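Local coordinates for protein DNA polymerase (Bacillus phage phi29, PDB 2PY5) that replicates the phage genome by protein-primed, highly processive strand-displacement DNA synthesis and proofreads it with a 3'-5' exonuclease, at residues 403-408 with 413-418; 91-94 with 100-103; 22-27 with 67-72. The protein carries 2 engineered substitutions. All coordinates share one frame; numbering follows the deposited sequence.

Contact 1: 403-408 with 413-418; sequences VPYLKE and GFRLGE. With EDO (1,2-ethanediol), chain O; nucleotides of chain B.
Val403 and Arg415 face each other as a hydrogen-bonded pair in the two-stranded antiparallel hairpin of the TPR2 region, whose strands run at 138° to each other. The packing is closest along the backbone. Val403 N reaches Arg415 O at 2.8 Å and Arg415 N returns to Val403 O; two residues further on, past the non-hydrogen-bonded pair Pro404-Phe414, Tyr405 and Gly413 exchange two bonds of the same kind. Gly413 leaves room for the Tyr405 ring to lean across the partner strand, its CA lying 4.2 Å from the ring centroid as a CH-pi contact. Lys407 CG lies 3.7 Å from Gly413 N. The Tyr405 ring reaches this place because its CG sits between the backbone N and the carbonyl carbon (chi1 68°). On the other surface Pro404 CB meets Phe414 CE2 at 4.0 Å, with Ile71 and Trp81 also packed on the proline, while the base of DT5 of chain B lies over one face of the Phe414 ring, C2 3.3 Å from CE1. The side bearing Tyr405 and Arg415 is looser. Val403 CG1 lies over one face of the guanidinium, but the arginine is exposed and its NE donates to O1 of an ethanediol, probably from the crystallisation liquor, whose O2 lies over the opposite face of the tyrosine ring from Gly413. A water links Tyr405 OH, 2.9 Å away, to Phe414 O, to which it donates at 2.8 Å.

Contact 2: 91-94 with 100-103; sequences NTII and WYMI. With nucleotides of chain C; nucleotides of chain B.
Over one face of the Trp100 indole lies Ile94, whose CD1 stands 3.8 Å from the centroid of the six-membered ring and almost on its normal, a CH-pi contact. The two side chains run side by side, and Ile94 CG2 approaches NE1 of the five-membered ring. At the indole edge, in its plane, NE1 donates to O4 of DT5 of chain B at 3.0 Å with an angle of 164°, so a DNA base helps fix the rotation of the ring. The Tyr101 ring carries the sugar of DA3 of chain C over one face and has Ile93 O in plane at its edge; Ile93 CG2, anti to the backbone N, comes obliquely to CD1 at 3.8 Å. Ile93, a residue involved in binding template-primer structures, also sends CD1 to the base of DG2 of chain C and CG1 to Met102 CE at 3.7 Å. Met102 SD lies 3.2 Å from N1 of the same guanine. Behind these side chains the antiparallel strands form a classic bulge: Tyr101 and Met102 both face Ile93, whose O takes a 2.8 Å bond from Tyr101 N and a weak one from Met102 N, while Ile93 N donates to Met102 O. This hairpin belongs to the exonuclease domain. Helix 63-76 packs on Thr92, Trp100 and Ile103 through Ile71, strand 113-121 continues the sheet beside Ile103, and strand 402-406 bonds to Ile94 through Lys402.

Contact 3: 22-27 with 67-72; sequences CRVWAY and GAFIIN
Phe69 points from its helix toward Cys22, Arg23 and Val24, and its ring carries the whole contact on the helix side. With CG anti to the carbonyl carbon (chi1 -67°), the ring extends from the helix so that its CD2-CE2 side runs along the other segment. Val24 crosses it obliquely, with CG2 at 3.8 Å from Phe69 CD2 and also close to CB and CG, near the root of the ring. Further out, Cys22 SG approaches the far end, 3.6 Å from CE2 and about equally near CZ; it stands 4.5 Å from the ring centroid and 61° off the normal, an oblique sulfur-aromatic contact. Between these two, the backbone carbon of Arg23 comes within 4.0 Å of CE2. The segments belong to the exonuclease domain of this B-family polymerase, where helix 63-76 packs against the large mixed sheet and Cys22 and Arg23 lead into its strand 24-31. That strand pairs with strand 8-15, and Trp25 and Ala26 both face Glu14 in a classic bulge. The Arg23 side chain leaves in a different direction, its NE making a salt bridge with Asp21. Phe69 also touches Thr15, involved in stabilising the frayed primer terminus at the exonuclease site, and its ring meets that of Phe65, which binds single-stranded DNA, with the planes at about 55°. Phe69 is itself a site of interaction with the primer terminal protein.

How the contacts relate
Contact 3 closes before contact 2 opens, and contact 1 follows much later, in the polymerization region. Their centres form a compact triangle: contacts 1 and 2 lie about 13 Å apart, contacts 2 and 3 about 16 Å and contacts 1 and 3 about 18 Å. Contacts 2 and 3 reach the same mixed sheet of the exonuclease domain, and helix 63-76 joins all three: Ile71 CD1 packs on Trp100 CZ3 at 3.6 Å and also meets Pro404. The TPR2 hairpin of contact 1 rests on the exonuclease hairpin of contact 2 through Phe414 and Trp100, both touching DT5 of chain B, so the two regions meet beside the bound single-stranded DNA.

Contact 1: 403-408 with 413-418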
loop_
_atom_site.group_PDB
_atom_site.type_symbol
_atom_site.label_atom_id
_atom_site.label_comp_id
_atom_site.label_asym_id
_atom_site.label_seq_id
_atom_site.Cartn_x
_atom_site.Cartn_y
_atom_site.Cartn_z
ATOM N N VAL F 403 17.738 -12.870 4.726
ATOM C CA VAL F 403 19.160 -12.585 4.632
ATOM C C VAL F 403 19.638 -12.907 3.226
ATOM O O VAL F 403 19.464 -14.029 2.754
ATOM C CB VAL F 403 19.952 -13.433 5.643
ATOM C CG1 VAL F 403 21.453 -13.219 5.501
ATOM C CG2 VAL F 403 19.473 -13.125 7.069
ATOM N N PRO F 404 20.251 -11.930 2.546
ATOM C CA PRO F 404 20.762 -12.222 1.208
ATOM C C PRO F 404 22.025 -13.050 1.218
ATOM O O PRO F 404 22.802 -12.989 2.174
ATOM C CB PRO F 404 21.068 -10.849 0.654
ATOM C CG PRO F 404 21.378 -10.038 1.853
ATOM C CD PRO F 404 20.532 -10.541 2.946
ATOM N N TYR F 405 22.227 -13.814 0.147
ATOM C CA TYR F 405 23.483 -14.539 -0.069
ATOM C C TYR F 405 23.658 -14.797 -1.553
ATOM O O TYR F 405 22.701 -14.708 -2.317
ATOM C CB TYR F 405 23.496 -15.849 0.717
ATOM C CG TYR F 405 22.512 -16.876 0.240
ATOM C CD1 TYR F 405 22.892 -17.882 -0.631
ATOM C CD2 TYR F 405 21.203 -16.847 0.672
ATOM C CE1 TYR F 405 21.970 -18.837 -1.063
ATOM C CE2 TYR F 405 20.286 -17.786 0.253
ATOM C CZ TYR F 405 20.666 -18.768 -0.614
ATOM O OH TYR F 405 19.729 -19.694 -1.017
ATOM N N LEU F 406 24.889 -15.076 -1.972
ATOM C CA LEU F 406 25.147 -15.397 -3.376
ATOM C C LEU F 406 25.016 -16.895 -3.581
ATOM O O LEU F 406 25.704 -17.687 -2.935
ATOM C CB LEU F 406 26.534 -14.930 -3.830
ATOM C CG LEU F 406 26.757 -13.498 -4.304
ATOM C CD1 LEU F 406 28.083 -13.459 -5.078
ATOM C CD2 LEU F 406 25.618 -12.908 -5.158
ATOM N N LYS F 407 24.118 -17.272 -4.480
ATOM C CA LYS F 407 23.934 -18.669 -4.873
ATOM C C LYS F 407 25.129 -19.139 -5.721
ATOM O O LYS F 407 25.960 -18.329 -6.145
ATOM C CB LYS F 407 22.612 -18.820 -5.647
ATOM C CG LYS F 407 21.384 -18.405 -4.859
ATOM C CD LYS F 407 20.056 -18.713 -5.569
ATOM C CE LYS F 407 19.856 -17.893 -6.836
ATOM N NZ LYS F 407 18.505 -18.136 -7.440
ATOM N N GLU F 408 25.225 -20.452 -5.948
ATOM C CA GLU F 408 26.321 -21.024 -6.749
ATOM C C GLU F 408 26.470 -20.360 -8.120
ATOM O O GLU F 408 27.596 -20.158 -8.603
ATOM C CB GLU F 408 26.127 -22.530 -6.937
ATOM N N GLY F 413 20.209 -15.103 -3.586
ATOM C CA GLY F 413 19.151 -15.872 -2.967
ATOM C C GLY F 413 18.896 -15.273 -1.596
ATOM O O GLY F 413 19.638 -14.380 -1.151
ATOM N N PHE F 414 17.838 -15.738 -0.942
ATOM C CA PHE F 414 17.426 -15.213 0.354
ATOM C C PHE F 414 17.033 -16.347 1.275
ATOM O O PHE F 414 16.337 -17.290 0.859
ATOM C CB PHE F 414 16.276 -14.234 0.164
ATOM C CG PHE F 414 16.627 -13.113 -0.763
ATOM C CD1 PHE F 414 16.489 -13.257 -2.134
ATOM C CD2 PHE F 414 17.152 -11.941 -0.270
ATOM C CE1 PHE F 414 16.853 -12.246 -2.997
ATOM C CE2 PHE F 414 17.522 -10.915 -1.133
ATOM C CZ PHE F 414 17.371 -11.068 -2.487
ATOM N N ARG F 415 17.530 -16.294 2.507
ATOM C CA ARG F 415 17.201 -17.292 3.514
ATOM C C ARG F 415 16.477 -16.598 4.650
ATOM O O ARG F 415 16.755 -15.450 4.945
ATOM C CB ARG F 415 18.461 -18.000 4.037
ATOM C CG ARG F 415 19.492 -17.123 4.733
ATOM C CD ARG F 415 20.648 -17.949 5.220
ATOM N NE ARG F 415 21.753 -17.144 5.726
ATOM C CZ ARG F 415 21.833 -16.645 6.958
ATOM N NH1 ARG F 415 20.867 -16.842 7.839
ATOM N NH2 ARG F 415 22.896 -15.936 7.305
ATOM N N LEU F 416 15.549 -17.305 5.289
ATOM C CA LEU F 416 14.926 -16.780 6.473
ATOM C C LEU F 416 15.979 -16.691 7.567
ATOM O O LEU F 416 16.701 -17.652 7.829
ATOM C CB LEU F 416 13.761 -17.663 6.938
ATOM C CG LEU F 416 12.800 -17.136 7.985
ATOM C CD1 LEU F 416 12.057 -15.871 7.516
ATOM C CD2 LEU F 416 11.825 -18.249 8.376
ATOM N N GLY F 417 16.043 -15.532 8.207
ATOM C CA GLY F 417 17.014 -15.275 9.247
ATOM C C GLY F 417 16.593 -15.735 10.622
ATOM O O GLY F 417 15.657 -16.533 10.784
ATOM N N GLU F 418 17.277 -15.199 11.623
ATOM C CA GLU F 418 17.047 -15.564 13.004
ATOM C C GLU F 418 15.692 -15.070 13.472
ATOM O O GLU F 418 15.236 -13.993 13.085
ATOM C CB GLU F 418 18.159 -14.962 13.873
ATOM C CG GLU F 418 18.238 -15.510 15.248
ATOM C CD GLU F 418 19.575 -15.201 15.934
ATOM O OE1 GLU F 418 19.516 -14.885 17.136
ATOM O OE2 GLU F 418 20.656 -15.323 15.298
HETATM C C1 EDO O . 23.991 -19.165 2.981
HETATM O O1 EDO O . 23.984 -18.145 3.987
HETATM C C2 EDO O . 23.021 -20.291 3.352
HETATM O O2 EDO O . 22.014 -20.504 2.349
ATOM P P DT B 5 10.366 -16.084 -0.749
ATOM O OP1 DT B 5 9.238 -17.053 -0.736
ATOM O OP2 DT B 5 11.333 -16.048 0.372
ATOM O "O5'" DT B 5 11.243 -16.337 -2.065
ATOM C "C5'" DT B 5 10.619 -16.496 -3.328
ATOM C "C4'" DT B 5 11.591 -16.157 -4.442
ATOM O "O4'" DT B 5 11.848 -14.732 -4.472
ATOM C "C3'" DT B 5 12.967 -16.799 -4.335
ATOM O "O3'" DT B 5 13.426 -17.110 -5.641
ATOM C "C2'" DT B 5 13.828 -15.724 -3.676
ATOM C "C1'" DT B 5 13.236 -14.479 -4.312
ATOM N N1 DT B 5 13.301 -13.233 -3.496
ATOM C C2 DT B 5 13.769 -12.069 -4.070
ATOM O O2 DT B 5 14.162 -11.944 -5.238
ATOM N N3 DT B 5 13.738 -10.998 -3.204
ATOM C C4 DT B 5 13.318 -10.980 -1.886
ATOM O O4 DT B 5 13.332 -9.940 -1.233
ATOM C C5 DT B 5 12.833 -12.224 -1.362
ATOM C C7 DT B 5 12.349 -12.332 0.047
ATOM C C6 DT B 5 12.844 -13.288 -2.184
HETATM O O HOH W 1 17.290 -19.922 0.625
#

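Contact 2: 91-94 with 100-103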
loop_
_atom_site.group_PDB
_atom_site.type_symbol
_atom_site.label_atom_id
_atom_site.label_comp_id
_atom_site.label_asym_id
_atom_site.label_seq_id
_atom_site.Cartn_x
_atom_site.Cartn_y
_atom_site.Cartn_z
ATOM N N ASN F 91 24.704 -4.861 6.748
ATOM C CA ASN F 91 23.480 -5.353 7.393
ATOM C C ASN F 91 22.318 -4.959 6.488
ATOM O O ASN F 91 22.443 -4.058 5.640
ATOM C CB ASN F 91 23.331 -4.717 8.781
ATOM C CG ASN F 91 22.169 -5.290 9.591
ATOM O OD1 ASN F 91 21.702 -6.398 9.340
ATOM N ND2 ASN F 91 21.714 -4.537 10.578
ATOM N N THR F 92 21.189 -5.653 6.632
ATOM C CA THR F 92 19.999 -5.326 5.865
ATOM C C THR F 92 18.756 -5.378 6.748
ATOM O O THR F 92 18.746 -6.042 7.769
ATOM C CB THR F 92 19.772 -6.301 4.684
ATOM O OG1 THR F 92 19.761 -7.640 5.170
ATOM C CG2 THR F 92 20.884 -6.193 3.671
ATOM N N ILE F 93 17.721 -4.654 6.316
ATOM C CA ILE F 93 16.345 -4.876 6.769
ATOM C C ILE F 93 15.537 -5.231 5.538
ATOM O O ILE F 93 15.174 -4.369 4.761
ATOM C CB ILE F 93 15.720 -3.650 7.476
ATOM C CG1 ILE F 93 16.567 -3.248 8.665
ATOM C CG2 ILE F 93 14.293 -3.968 7.868
ATOM C CD1 ILE F 93 16.112 -1.931 9.300
ATOM N N ILE F 94 15.338 -6.538 5.344
ATOM C CA ILE F 94 14.493 -7.109 4.287
ATOM C C ILE F 94 13.491 -8.012 5.007
ATOM O O ILE F 94 13.882 -8.941 5.740
ATOM C CB ILE F 94 15.295 -7.947 3.254
ATOM C CG1 ILE F 94 16.308 -7.082 2.512
ATOM C CG2 ILE F 94 14.314 -8.612 2.256
ATOM C CD1 ILE F 94 17.427 -7.896 1.829
ATOM N N TRP F 100 12.080 -4.305 1.122
ATOM C CA TRP F 100 13.433 -3.807 1.387
ATOM C C TRP F 100 13.361 -2.440 2.036
ATOM O O TRP F 100 12.685 -1.531 1.497
ATOM C CB TRP F 100 14.255 -3.712 0.096
ATOM C CG TRP F 100 14.610 -5.059 -0.479
ATOM C CD1 TRP F 100 13.770 -6.129 -0.660
ATOM C CD2 TRP F 100 15.887 -5.463 -0.954
ATOM N NE1 TRP F 100 14.462 -7.182 -1.191
ATOM C CE2 TRP F 100 15.760 -6.797 -1.397
ATOM C CE3 TRP F 100 17.134 -4.834 -1.050
ATOM C CZ2 TRP F 100 16.840 -7.502 -1.911
ATOM C CZ3 TRP F 100 18.220 -5.556 -1.582
ATOM C CH2 TRP F 100 18.052 -6.860 -2.002
ATOM N N TYR F 101 14.028 -2.308 3.186
ATOM C CA TYR F 101 14.022 -1.041 3.968
ATOM C C TYR F 101 15.404 -0.414 4.100
ATOM O O TYR F 101 15.508 0.805 4.196
ATOM C CB TYR F 101 13.472 -1.236 5.381
ATOM C CG TYR F 101 12.033 -1.656 5.418
ATOM C CD1 TYR F 101 11.694 -2.990 5.325
ATOM C CD2 TYR F 101 11.023 -0.730 5.516
ATOM C CE1 TYR F 101 10.397 -3.387 5.350
ATOM C CE2 TYR F 101 9.692 -1.103 5.541
ATOM C CZ TYR F 101 9.373 -2.445 5.445
ATOM O OH TYR F 101 8.057 -2.854 5.489
ATOM N N MET F 102 16.461 -1.217 4.135
ATOM C CA MET F 102 17.788 -0.702 4.494
ATOM C C MET F 102 18.886 -1.651 4.063
ATOM O O MET F 102 18.759 -2.867 4.198
ATOM C CB MET F 102 17.885 -0.466 6.020
ATOM C CG MET F 102 19.206 0.192 6.469
ATOM S SD MET F 102 19.439 0.140 8.240
ATOM C CE MET F 102 19.862 -1.583 8.432
ATOM N N ILE F 103 19.978 -1.057 3.585
ATOM C CA ILE F 103 21.290 -1.704 3.484
ATOM C C ILE F 103 22.269 -0.776 4.205
ATOM O O ILE F 103 22.382 0.379 3.832
ATOM C CB ILE F 103 21.761 -1.862 2.036
ATOM C CG1 ILE F 103 20.736 -2.606 1.185
ATOM C CG2 ILE F 103 23.126 -2.605 1.995
ATOM C CD1 ILE F 103 21.016 -2.527 -0.332
ATOM P P DG C 2 12.786 -1.307 17.419
ATOM O OP1 DG C 2 11.947 -0.470 18.307
ATOM O OP2 DG C 2 12.483 -2.751 17.274
ATOM O "O5'" DG C 2 12.856 -0.627 15.958
ATOM C "C5'" DG C 2 13.185 0.759 15.915
ATOM C "C4'" DG C 2 13.358 1.342 14.523
ATOM O "O4'" DG C 2 14.695 1.096 14.053
ATOM C "C3'" DG C 2 12.467 0.827 13.407
ATOM O "O3'" DG C 2 12.101 1.958 12.665
ATOM C "C2'" DG C 2 13.340 -0.093 12.564
ATOM C "C1'" DG C 2 14.660 0.633 12.715
ATOM N N9 DG C 2 15.867 -0.162 12.626
ATOM C C8 DG C 2 16.055 -1.463 13.015
ATOM N N7 DG C 2 17.277 -1.877 12.838
ATOM C C5 DG C 2 17.928 -0.762 12.313
ATOM C C6 DG C 2 19.269 -0.600 11.911
ATOM O O6 DG C 2 20.168 -1.446 11.960
ATOM N N1 DG C 2 19.523 0.690 11.439
ATOM C C2 DG C 2 18.591 1.700 11.351
ATOM N N2 DG C 2 19.011 2.882 10.862
ATOM N N3 DG C 2 17.321 1.553 11.724
ATOM C C4 DG C 2 17.075 0.304 12.189
ATOM P P DA C 3 10.567 2.273 12.404
ATOM O OP1 DA C 3 10.558 3.591 11.740
ATOM O OP2 DA C 3 9.815 1.982 13.669
ATOM O "O5'" DA C 3 10.135 1.159 11.347
ATOM C "C5'" DA C 3 10.469 1.355 10.003
ATOM C "C4'" DA C 3 10.270 0.042 9.275
ATOM O "O4'" DA C 3 11.203 -0.921 9.803
ATOM C "C3'" DA C 3 8.904 -0.605 9.439
ATOM O "O3'" DA C 3 8.092 -0.271 8.325
ATOM C "C2'" DA C 3 9.205 -2.109 9.424
ATOM C "C1'" DA C 3 10.651 -2.233 9.882
ATOM N N9 DA C 3 10.906 -2.588 11.280
ATOM C C8 DA C 3 10.334 -2.015 12.394
ATOM N N7 DA C 3 10.793 -2.484 13.537
ATOM C C5 DA C 3 11.737 -3.419 13.143
ATOM C C6 DA C 3 12.587 -4.280 13.865
ATOM N N6 DA C 3 12.617 -4.330 15.202
ATOM N N1 DA C 3 13.416 -5.090 13.158
ATOM C C2 DA C 3 13.385 -5.041 11.818
ATOM N N3 DA C 3 12.625 -4.275 11.031
ATOM C C4 DA C 3 11.825 -3.482 11.758
ATOM P P DT B 5 10.366 -16.084 -0.749
ATOM O OP1 DT B 5 9.238 -17.053 -0.736
ATOM O OP2 DT B 5 11.333 -16.048 0.372
ATOM O "O5'" DT B 5 11.243 -16.337 -2.065
ATOM C "C5'" DT B 5 10.619 -16.496 -3.328
ATOM C "C4'" DT B 5 11.591 -16.157 -4.442
ATOM O "O4'" DT B 5 11.848 -14.732 -4.472
ATOM C "C3'" DT B 5 12.967 -16.799 -4.335
ATOM O "O3'" DT B 5 13.426 -17.110 -5.641
ATOM C "C2'" DT B 5 13.828 -15.724 -3.676
ATOM C "C1'" DT B 5 13.236 -14.479 -4.312
ATOM N N1 DT B 5 13.301 -13.233 -3.496
ATOM C C2 DT B 5 13.769 -12.069 -4.070
ATOM O O2 DT B 5 14.162 -11.944 -5.238
ATOM N N3 DT B 5 13.738 -10.998 -3.204
ATOM C C4 DT B 5 13.318 -10.980 -1.886
ATOM O O4 DT B 5 13.332 -9.940 -1.233
ATOM C C5 DT B 5 12.833 -12.224 -1.362
ATOM C C7 DT B 5 12.349 -12.332 0.047
ATOM C C6 DT B 5 12.844 -13.288 -2.184
#

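Contact 3: 22-27 with 67-72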
loop_
_atom_site.group_PDB
_atom_site.type_symbol
_atom_site.label_atom_id
_atom_site.label_comp_id
_atom_site.label_asym_id
_atom_site.label_seq_id
_atom_site.Cartn_x
_atom_site.Cartn_y
_atom_site.Cartn_z
ATOM N N CYS F 22 23.704 -8.684 -16.963
ATOM C CA CYS F 22 22.959 -7.760 -16.138
ATOM C C CYS F 22 23.908 -6.924 -15.302
ATOM O O CYS F 22 24.635 -7.452 -14.449
ATOM C CB CYS F 22 22.017 -8.554 -15.246
ATOM S SG CYS F 22 21.071 -7.599 -14.089
ATOM N N ARG F 23 23.902 -5.620 -15.558
ATOM C CA ARG F 23 24.812 -4.708 -14.890
ATOM C C ARG F 23 24.317 -3.271 -14.951
ATOM O O ARG F 23 23.520 -2.912 -15.790
ATOM C CB ARG F 23 26.201 -4.811 -15.524
ATOM C CG ARG F 23 26.212 -4.590 -16.989
ATOM C CD ARG F 23 27.581 -4.858 -17.642
ATOM N NE ARG F 23 27.341 -5.170 -19.046
ATOM C CZ ARG F 23 27.045 -4.285 -20.001
ATOM N NH1 ARG F 23 27.015 -2.982 -19.766
ATOM N NH2 ARG F 23 26.765 -4.717 -21.207
ATOM N N VAL F 24 24.833 -2.454 -14.053
ATOM C CA VAL F 24 24.597 -1.007 -14.073
ATOM C C VAL F 24 25.355 -0.383 -15.253
ATOM O O VAL F 24 26.558 -0.635 -15.426
ATOM C CB VAL F 24 25.064 -0.380 -12.733
ATOM C CG1 VAL F 24 25.053 1.148 -12.780
ATOM C CG2 VAL F 24 24.187 -0.893 -11.593
ATOM N N TRP F 25 24.653 0.392 -16.083
ATOM C CA TRP F 25 25.320 1.181 -17.127
ATOM C C TRP F 25 25.348 2.678 -16.823
ATOM O O TRP F 25 26.074 3.421 -17.464
ATOM C CB TRP F 25 24.749 0.909 -18.527
ATOM C CG TRP F 25 23.308 1.321 -18.761
ATOM C CD1 TRP F 25 22.225 0.506 -18.704
ATOM C CD2 TRP F 25 22.825 2.614 -19.141
ATOM N NE1 TRP F 25 21.090 1.201 -19.034
ATOM C CE2 TRP F 25 21.426 2.502 -19.302
ATOM C CE3 TRP F 25 23.436 3.853 -19.389
ATOM C CZ2 TRP F 25 20.623 3.591 -19.658
ATOM C CZ3 TRP F 25 22.634 4.935 -19.756
ATOM C CH2 TRP F 25 21.242 4.792 -19.888
ATOM N N ALA F 26 24.553 3.109 -15.841
ATOM C CA ALA F 26 24.610 4.488 -15.360
ATOM C C ALA F 26 24.219 4.572 -13.897
ATOM O O ALA F 26 23.393 3.800 -13.432
ATOM C CB ALA F 26 23.703 5.399 -16.185
ATOM N N TYR F 27 24.857 5.495 -13.174
ATOM C CA TYR F 27 24.426 5.872 -11.834
ATOM C C TYR F 27 24.279 7.383 -11.773
ATOM O O TYR F 27 24.898 8.117 -12.550
ATOM C CB TYR F 27 25.435 5.425 -10.771
ATOM C CG TYR F 27 26.731 6.236 -10.741
ATOM C CD1 TYR F 27 26.801 7.476 -10.092
ATOM C CD2 TYR F 27 27.883 5.774 -11.374
ATOM C CE1 TYR F 27 27.996 8.218 -10.068
ATOM C CE2 TYR F 27 29.067 6.505 -11.338
ATOM C CZ TYR F 27 29.109 7.736 -10.685
ATOM O OH TYR F 27 30.280 8.480 -10.658
ATOM N N GLY F 67 18.947 -2.147 -4.984
ATOM C CA GLY F 67 19.583 -2.901 -3.921
ATOM C C GLY F 67 20.182 -4.216 -4.354
ATOM O O GLY F 67 21.214 -4.623 -3.825
ATOM N N ALA F 68 19.537 -4.899 -5.297
ATOM C CA ALA F 68 20.080 -6.158 -5.830
ATOM C C ALA F 68 21.456 -5.950 -6.447
ATOM O O ALA F 68 22.362 -6.765 -6.243
ATOM C CB ALA F 68 19.134 -6.758 -6.844
ATOM N N PHE F 69 21.610 -4.842 -7.164
ATOM C CA PHE F 69 22.871 -4.509 -7.804
ATOM C C PHE F 69 23.948 -4.184 -6.776
ATOM O O PHE F 69 25.103 -4.611 -6.911
ATOM C CB PHE F 69 22.692 -3.385 -8.833
ATOM C CG PHE F 69 21.867 -3.796 -10.012
ATOM C CD1 PHE F 69 20.468 -3.799 -9.949
ATOM C CD2 PHE F 69 22.469 -4.226 -11.185
ATOM C CE1 PHE F 69 19.714 -4.225 -11.047
ATOM C CE2 PHE F 69 21.707 -4.612 -12.251
ATOM C CZ PHE F 69 20.339 -4.600 -12.186
ATOM N N ILE F 70 23.560 -3.447 -5.728
ATOM C CA ILE F 70 24.466 -3.066 -4.662
ATOM C C ILE F 70 24.970 -4.279 -3.906
ATOM O O ILE F 70 26.165 -4.409 -3.657
ATOM C CB ILE F 70 23.756 -2.065 -3.712
ATOM C CG1 ILE F 70 23.544 -0.728 -4.410
ATOM C CG2 ILE F 70 24.518 -1.869 -2.403
ATOM C CD1 ILE F 70 22.563 0.161 -3.726
ATOM N N ILE F 71 24.064 -5.187 -3.545
ATOM C CA ILE F 71 24.454 -6.390 -2.797
ATOM C C ILE F 71 25.316 -7.330 -3.659
ATOM O O ILE F 71 26.298 -7.897 -3.163
ATOM C CB ILE F 71 23.256 -7.085 -2.128
ATOM C CG1 ILE F 71 22.653 -6.154 -1.071
ATOM C CG2 ILE F 71 23.705 -8.371 -1.425
ATOM C CD1 ILE F 71 21.423 -6.725 -0.389
ATOM N N ASN F 72 24.949 -7.496 -4.932
ATOM C CA ASN F 72 25.805 -8.241 -5.854
ATOM C C ASN F 72 27.233 -7.679 -5.857
ATOM O O ASN F 72 28.199 -8.422 -5.881
ATOM C CB ASN F 72 25.230 -8.224 -7.276
ATOM C CG ASN F 72 24.260 -9.367 -7.530
ATOM O OD1 ASN F 72 23.035 -9.235 -7.297
ATOM N ND2 ASN F 72 24.778 -10.483 -7.966
#